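Local coordinates for protein ferulic acid esterase, AmCE1/Fae1A (Anaeromyces mucronatus, PDB 5CXX) that probably releases ferulic acid from its esters as a feruloyl esterase of the alpha/beta-hydrolase fold, and binds ferulic acid in its pocket, at residues A[29-34]-A[38-43]; A[63-68]-A[120-125]. All blocks are in the same frame, centred on the assembly; numbering follows the deposited sequence.

Contact 1: A[29-34]-A[38-43]. With SO4 (sulfate ion), chain E.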
loop_
_atom_site.group_PDB
_atom_site.type_symbol
_atom_site.label_atom_id
_atom_site.label_comp_id
_atom_site.label_asym_id
_atom_site.label_seq_id
_atom_site.Cartn_x
_atom_site.Cartn_y
_atom_site.Cartn_z
ATOM N N ILE A 29 18.152 0.110 0.652
ATOM C CA ILE A 29 18.773 0.356 -0.625
ATOM C C ILE A 29 18.775 1.839 -0.944
ATOM O O ILE A 29 17.742 2.528 -0.779
ATOM C CB ILE A 29 17.982 -0.429 -1.746
ATOM C CG1 ILE A 29 17.983 -1.952 -1.450
ATOM C CG2 ILE A 29 18.507 -0.074 -3.163
ATOM C CD1 ILE A 29 19.341 -2.513 -1.161
ATOM N N THR A 30 19.912 2.367 -1.414
ATOM C CA THR A 30 20.051 3.745 -1.862
ATOM C C THR A 30 20.137 3.732 -3.380
ATOM O O THR A 30 20.947 2.943 -3.938
ATOM C CB THR A 30 21.330 4.386 -1.229
ATOM O OG1 THR A 30 21.215 4.275 0.198
ATOM C CG2 THR A 30 21.401 5.870 -1.538
ATOM N N TYR A 31 19.344 4.563 -4.049
ATOM C CA TYR A 31 19.267 4.499 -5.515
ATOM C C TYR A 31 18.965 5.905 -6.048
ATOM O O TYR A 31 18.398 6.771 -5.330
ATOM C CB TYR A 31 18.180 3.498 -6.018
ATOM C CG TYR A 31 16.783 3.966 -5.668
ATOM C CD1 TYR A 31 16.257 3.728 -4.384
ATOM C CD2 TYR A 31 16.034 4.703 -6.597
ATOM C CE1 TYR A 31 14.935 4.222 -4.013
ATOM C CE2 TYR A 31 14.726 5.159 -6.258
ATOM C CZ TYR A 31 14.231 4.952 -4.962
ATOM O OH TYR A 31 12.959 5.449 -4.706
ATOM N N TYR A 32 19.364 6.185 -7.281
ATOM C CA TYR A 32 19.149 7.549 -7.782
ATOM C C TYR A 32 17.808 7.655 -8.512
ATOM O O TYR A 32 17.543 6.822 -9.358
ATOM C CB TYR A 32 20.306 7.985 -8.740
ATOM C CG TYR A 32 20.182 9.435 -9.159
ATOM C CD1 TYR A 32 20.647 10.471 -8.342
ATOM C CD2 TYR A 32 19.502 9.791 -10.329
ATOM C CE1 TYR A 32 20.437 11.789 -8.686
ATOM C CE2 TYR A 32 19.291 11.062 -10.689
ATOM C CZ TYR A 32 19.775 12.127 -9.846
ATOM O OH TYR A 32 19.590 13.433 -10.214
ATOM N N SER A 33 17.066 8.718 -8.228
ATOM C CA SER A 33 15.758 8.958 -8.900
ATOM C C SER A 33 15.842 10.165 -9.838
ATOM O O SER A 33 16.056 11.300 -9.407
ATOM C CB SER A 33 14.693 9.244 -7.837
ATOM O OG SER A 33 13.530 9.791 -8.519
ATOM N N LYS A 34 15.617 9.895 -11.130
ATOM C CA LYS A 34 15.457 11.000 -12.068
ATOM C C LYS A 34 14.166 11.829 -11.829
ATOM O O LYS A 34 14.042 12.903 -12.425
ATOM C CB LYS A 34 15.484 10.508 -13.525
ATOM C CG LYS A 34 14.350 9.562 -13.835
ATOM C CD LYS A 34 14.545 8.985 -15.278
ATOM C CE LYS A 34 13.395 8.007 -15.577
ATOM N NZ LYS A 34 13.715 7.294 -16.868
ATOM N N THR A 38 17.309 13.196 -7.012
ATOM C CA THR A 38 18.108 12.970 -5.817
ATOM C C THR A 38 18.288 11.480 -5.573
ATOM O O THR A 38 17.570 10.663 -6.129
ATOM C CB THR A 38 17.439 13.567 -4.563
ATOM O OG1 THR A 38 16.182 12.934 -4.381
ATOM C CG2 THR A 38 17.249 15.076 -4.706
ATOM N N GLU A 39 19.285 11.198 -4.737
ATOM C CA GLU A 39 19.399 9.847 -4.158
ATOM C C GLU A 39 18.320 9.608 -3.118
ATOM O O GLU A 39 18.054 10.476 -2.272
ATOM C CB GLU A 39 20.781 9.645 -3.512
ATOM C CG GLU A 39 21.959 9.776 -4.459
ATOM C CD GLU A 39 22.235 8.529 -5.307
ATOM O OE1 GLU A 39 21.661 7.461 -5.032
ATOM O OE2 GLU A 39 23.058 8.613 -6.252
ATOM N N ARG A 40 17.627 8.481 -3.245
ATOM C CA ARG A 40 16.537 8.137 -2.340
ATOM C C ARG A 40 16.788 6.780 -1.688
ATOM O O ARG A 40 17.724 6.072 -2.055
ATOM C CB ARG A 40 15.203 8.122 -3.089
ATOM C CG ARG A 40 15.008 9.289 -4.044
ATOM C CD ARG A 40 13.575 9.356 -4.544
ATOM N NE ARG A 40 12.653 9.808 -3.505
ATOM C CZ ARG A 40 11.743 9.032 -2.926
ATOM N NH1 ARG A 40 11.627 7.760 -3.283
ATOM N NH2 ARG A 40 10.947 9.528 -1.988
ATOM N N LYS A 41 15.949 6.422 -0.721
ATOM C CA LYS A 41 16.084 5.129 -0.031
ATOM C C LYS A 41 14.787 4.347 -0.084
ATOM O O LYS A 41 13.697 4.937 -0.102
ATOM C CB LYS A 41 16.449 5.339 1.433
ATOM C CG LYS A 41 17.965 5.946 1.576
ATOM C CD LYS A 41 18.427 6.090 3.016
ATOM C CE LYS A 41 19.938 6.361 3.103
ATOM N NZ LYS A 41 20.382 7.178 1.959
ATOM N N MET A 42 14.923 3.016 -0.106
ATOM C CA MET A 42 13.746 2.135 0.063
ATOM C C MET A 42 14.248 0.884 0.801
ATOM O O MET A 42 15.426 0.530 0.689
ATOM C CB MET A 42 13.084 1.696 -1.282
ATOM C CG MET A 42 14.084 1.016 -2.235
ATOM S SD MET A 42 13.145 0.850 -3.791
ATOM C CE MET A 42 14.437 0.179 -4.889
ATOM N N ASN A 43 13.349 0.199 1.536
ATOM C CA ASN A 43 13.705 -1.125 2.038
ATOM C C ASN A 43 13.247 -2.175 1.068
ATOM O O ASN A 43 12.103 -2.160 0.577
ATOM C CB ASN A 43 13.058 -1.388 3.378
ATOM C CG ASN A 43 13.721 -0.574 4.477
ATOM O OD1 ASN A 43 14.926 -0.689 4.694
ATOM N ND2 ASN A 43 12.948 0.283 5.150
HETATM S S SO4 E . 21.452 3.428 -9.258
HETATM O O1 SO4 E . 20.250 3.079 -10.074
HETATM O O2 SO4 E . 21.182 4.547 -8.402
HETATM O O3 SO4 E . 22.485 3.801 -10.218
HETATM O O4 SO4 E . 21.967 2.328 -8.405
HETATM O O HOH W 1 11.811 4.856 -2.160
#
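Tyr31 and Arg40 form a hydrogen-bonded pair in the antiparallel beta hairpin that edges the large mixed sheet of this alpha/beta-hydrolase fold. Backbone bonds link them in both directions, and their side chains run alongside each other, the guanidinium turned 74° from the phenol ring. Arg40 NH1 meets Tyr31 OH at 3.0 Å with the oxygen close to the guanidinium plane, while Arg40 CB makes an off-centre CH-pi contact, 4.3 Å from the ring centroid. On the opposite side Met42 crosses at about a right angle, SD 4.6 Å from the Tyr31 centroid in an oblique Met-aromatic contact. The flat phenol thus suits its place, offering one face to each neighbour. Its hydroxyl and the many-toothed guanidinium find buried partners: Glu128 of helix 125-140 bonds Tyr31 OH, and the carbonyls of Asp100 and Tyr102 take Arg40 NH2.

Thr30, Tyr32, Glu39 and Lys41 occupy the other, solvent-facing side, where polar chains suit. In one of its two conformers Glu39 bends at its second torsion (chi2 -80°), bringing OE2 to the edge of the Tyr32 ring, 3.7 Å from CD1. At the buried side, one water donates to Tyr31 OH at 2.9 Å and to Lys41 O at 2.8 Å.

Contact 2: A[63-68]-A[120-125]. With FER (3-(4-hydroxy-3-methoxyphenyl)-2-propenoic acid), chain D.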
loop_
_atom_site.group_PDB
_atom_site.type_symbol
_atom_site.label_atom_id
_atom_site.label_comp_id
_atom_site.label_asym_id
_atom_site.label_seq_id
_atom_site.Cartn_x
_atom_site.Cartn_y
_atom_site.Cartn_z
ATOM N N HIS A 63 3.990 3.929 3.308
ATOM C CA HIS A 63 3.667 4.594 4.552
ATOM C C HIS A 63 2.779 5.811 4.417
ATOM O O HIS A 63 2.443 6.259 3.313
ATOM C CB HIS A 63 5.004 5.015 5.202
ATOM C CG HIS A 63 5.787 6.032 4.390
ATOM N ND1 HIS A 63 5.420 7.364 4.327
ATOM C CD2 HIS A 63 6.908 5.901 3.639
ATOM C CE1 HIS A 63 6.295 8.025 3.565
ATOM N NE2 HIS A 63 7.202 7.158 3.127
ATOM N N GLY A 64 2.413 6.367 5.564
ATOM C CA GLY A 64 1.543 7.527 5.607
ATOM C C GLY A 64 2.261 8.873 5.662
ATOM O O GLY A 64 3.502 8.992 5.480
ATOM N N LEU A 65 1.469 9.905 5.898
ATOM C CA LEU A 65 1.993 11.252 5.887
ATOM C C LEU A 65 3.049 11.380 6.986
ATOM O O LEU A 65 2.917 10.819 8.079
ATOM C CB LEU A 65 0.843 12.274 6.172
ATOM C CG LEU A 65 0.932 13.653 5.574
ATOM C CD1 LEU A 65 0.894 13.566 4.042
ATOM C CD2 LEU A 65 -0.174 14.524 6.185
ATOM N N MET A 66 4.076 12.148 6.716
ATOM C CA MET A 66 5.083 12.472 7.754
ATOM C C MET A 66 5.900 11.255 8.237
ATOM O O MET A 66 6.575 11.298 9.256
ATOM C CB MET A 66 4.473 13.206 8.965
ATOM C CG MET A 66 3.447 14.302 8.478
ATOM S SD MET A 66 3.078 15.285 9.822
ATOM C CE MET A 66 1.560 16.106 9.155
ATOM N N SER A 67 5.831 10.164 7.477
ATOM C CA SER A 67 6.594 8.912 7.749
ATOM C C SER A 67 7.663 8.720 6.694
ATOM O O SER A 67 7.832 9.615 5.835
ATOM C CB SER A 67 5.635 7.709 7.784
ATOM O OG SER A 67 4.836 7.927 8.945
ATOM N N TYR A 68 8.358 7.566 6.742
ATOM C CA TYR A 68 9.451 7.316 5.782
ATOM C C TYR A 68 9.617 5.809 5.633
ATOM O O TYR A 68 8.797 5.071 6.152
ATOM C CB TYR A 68 10.766 8.013 6.230
ATOM C CG TYR A 68 11.329 7.493 7.546
ATOM C CD1 TYR A 68 10.690 7.793 8.750
ATOM C CD2 TYR A 68 12.494 6.675 7.565
ATOM C CE1 TYR A 68 11.182 7.283 9.960
ATOM C CE2 TYR A 68 13.010 6.173 8.779
ATOM C CZ TYR A 68 12.344 6.490 9.959
ATOM O OH TYR A 68 12.792 6.022 11.186
ATOM N N LYS A 120 1.520 17.217 -2.544
ATOM C CA LYS A 120 1.941 17.044 -3.957
ATOM C C LYS A 120 3.089 16.034 -4.108
ATOM O O LYS A 120 3.193 15.339 -5.116
ATOM C CB LYS A 120 2.377 18.377 -4.558
ATOM C CG LYS A 120 1.152 19.324 -4.757
ATOM C CD LYS A 120 1.688 20.636 -5.328
ATOM C CE LYS A 120 0.548 21.684 -5.440
ATOM N NZ LYS A 120 1.137 22.995 -5.825
ATOM N N GLY A 121 3.983 15.982 -3.113
ATOM C CA GLY A 121 5.087 15.022 -3.158
ATOM C C GLY A 121 4.656 13.571 -3.071
ATOM O O GLY A 121 5.279 12.696 -3.714
ATOM N N TYR A 122 3.557 13.315 -2.380
ATOM C CA TYR A 122 2.982 11.991 -2.365
ATOM C C TYR A 122 2.290 11.694 -3.697
ATOM O O TYR A 122 2.354 10.564 -4.227
ATOM C CB TYR A 122 1.941 11.834 -1.172
ATOM C CG TYR A 122 2.678 11.765 0.149
ATOM C CD1 TYR A 122 3.184 12.926 0.747
ATOM C CD2 TYR A 122 2.854 10.498 0.787
ATOM C CE1 TYR A 122 3.921 12.825 1.969
ATOM C CE2 TYR A 122 3.569 10.415 2.013
ATOM C CZ TYR A 122 4.101 11.551 2.543
ATOM O OH TYR A 122 4.820 11.471 3.749
ATOM N N ASP A 123 1.595 12.706 -4.220
ATOM C CA ASP A 123 0.960 12.513 -5.541
ATOM C C ASP A 123 1.994 12.161 -6.588
ATOM O O ASP A 123 1.755 11.325 -7.486
ATOM C CB ASP A 123 0.216 13.779 -5.999
ATOM C CG ASP A 123 -0.848 14.250 -5.005
ATOM O OD1 ASP A 123 -1.325 13.369 -4.243
ATOM O OD2 ASP A 123 -1.184 15.448 -5.049
ATOM N N ASN A 124 3.190 12.748 -6.490
ATOM C CA ASN A 124 4.202 12.528 -7.495
ATOM C C ASN A 124 4.820 11.148 -7.415
ATOM O O ASN A 124 5.579 10.740 -8.317
ATOM C CB ASN A 124 5.314 13.622 -7.350
ATOM C CG ASN A 124 6.118 13.766 -8.604
ATOM O OD1 ASN A 124 5.550 13.825 -9.719
ATOM N ND2 ASN A 124 7.438 13.922 -8.449
ATOM N N PHE A 125 4.508 10.411 -6.352
ATOM C CA PHE A 125 5.010 9.067 -6.191
ATOM C C PHE A 125 4.555 8.143 -7.338
ATOM O O PHE A 125 5.273 7.182 -7.635
ATOM C CB PHE A 125 4.566 8.464 -4.833
ATOM C CG PHE A 125 5.243 7.127 -4.582
ATOM C CD1 PHE A 125 6.609 7.089 -4.277
ATOM C CD2 PHE A 125 4.549 5.933 -4.711
ATOM C CE1 PHE A 125 7.271 5.867 -4.133
ATOM C CE2 PHE A 125 5.184 4.741 -4.554
ATOM C CZ PHE A 125 6.558 4.680 -4.240
HETATM C C4 FER D . -5.734 15.169 5.608
HETATM C C5 FER D . -5.733 14.480 6.855
HETATM C C6 FER D . -4.895 13.419 7.038
HETATM C C3 FER D . -4.927 14.677 4.566
HETATM C C2 FER D . -4.061 13.631 4.738
HETATM C C1 FER D . -4.054 12.985 5.961
HETATM C C10 FER D . -4.388 14.746 2.332
HETATM C C7 FER D . -3.094 11.860 6.150
HETATM C C8 FER D . -2.730 11.358 7.343
HETATM C C9 FER D . -1.734 10.201 7.370
HETATM O O1 FER D . -1.217 9.713 6.315
HETATM O O2 FER D . -1.393 9.744 8.492
HETATM O O4 FER D . -6.527 16.236 5.311
HETATM O O3 FER D . -5.046 15.396 3.414
#
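Tyr122 reaches from helix 116-123 into the loop 63-68. Its CB points toward that loop, and CG stands anti to the carbonyl carbon (chi1 -72°), which sends the flat ring in among Leu65, Gly64 and His63. Along one side of the ring, CD1 and then CE1 meet a methyl of Leu65: CD1 of the leucine lies over the ring face, 3.7 Å from Tyr122 CE1, in a CH-pi contact. Along the other side, Tyr122 CE2 approaches Gly64 O at 3.7 Å and also the CE1 corner of the imidazole of His63. CZ lies near Gly64 O and Leu65 CA. At the tip, Tyr122 OH comes within 3.1 Å of Met66 N and lies near the edge of the His63 ring, and it shares a hydrogen bond with the hydroxyl of Tyr118. A leucine in place of Tyr122 would probably leave the Tyr118 hydroxyl without this partner and open a gap at the edge of His63.

The loop follows strand 58-62 and makes a type II beta turn from Gly64 to Ser67. Its geometry is consistent with the oxyanion hole of alpha/beta hydrolases: Leu65 N donates to O1 of ferulic acid at 2.7 Å, almost straight (172°), and Met157 N bonds the same ligand. Glycine suits position 64, because a side chain there would run into O1. Leu65 branches between two neighbours, CD1 on Tyr122 and CD2 4.0 Å from C7 of ferulic acid. His63 ND1 donates to Gly64 O at 2.8 Å, meeting a lone pair in the carbonyl plane.

Overall arrangement
Contact 1 lies at the edge of the large sheet and is only partly buried, with one face turned to solvent and the other packed on helix 125-140. Contact 2 is buried nearer the middle of the chain, where a loop following a sheet strand meets helix 116-123 beside the ligand. They share no segment; the centres of contact 1 and contact 2 lie about 15 Å apart, and the nearest atoms of contact 1 and contact 2 about 5 Å. The chain around Ala103 reaches both: Arg40 touches it, and Asn124 bonds its carbonyl. The chemistry follows the place: contact 1 is a ladder of backbone bonds with a buried polar network beneath, whereas contact 2 relies on aromatic and aliphatic packing, with a backbone N-H turned to the ligand.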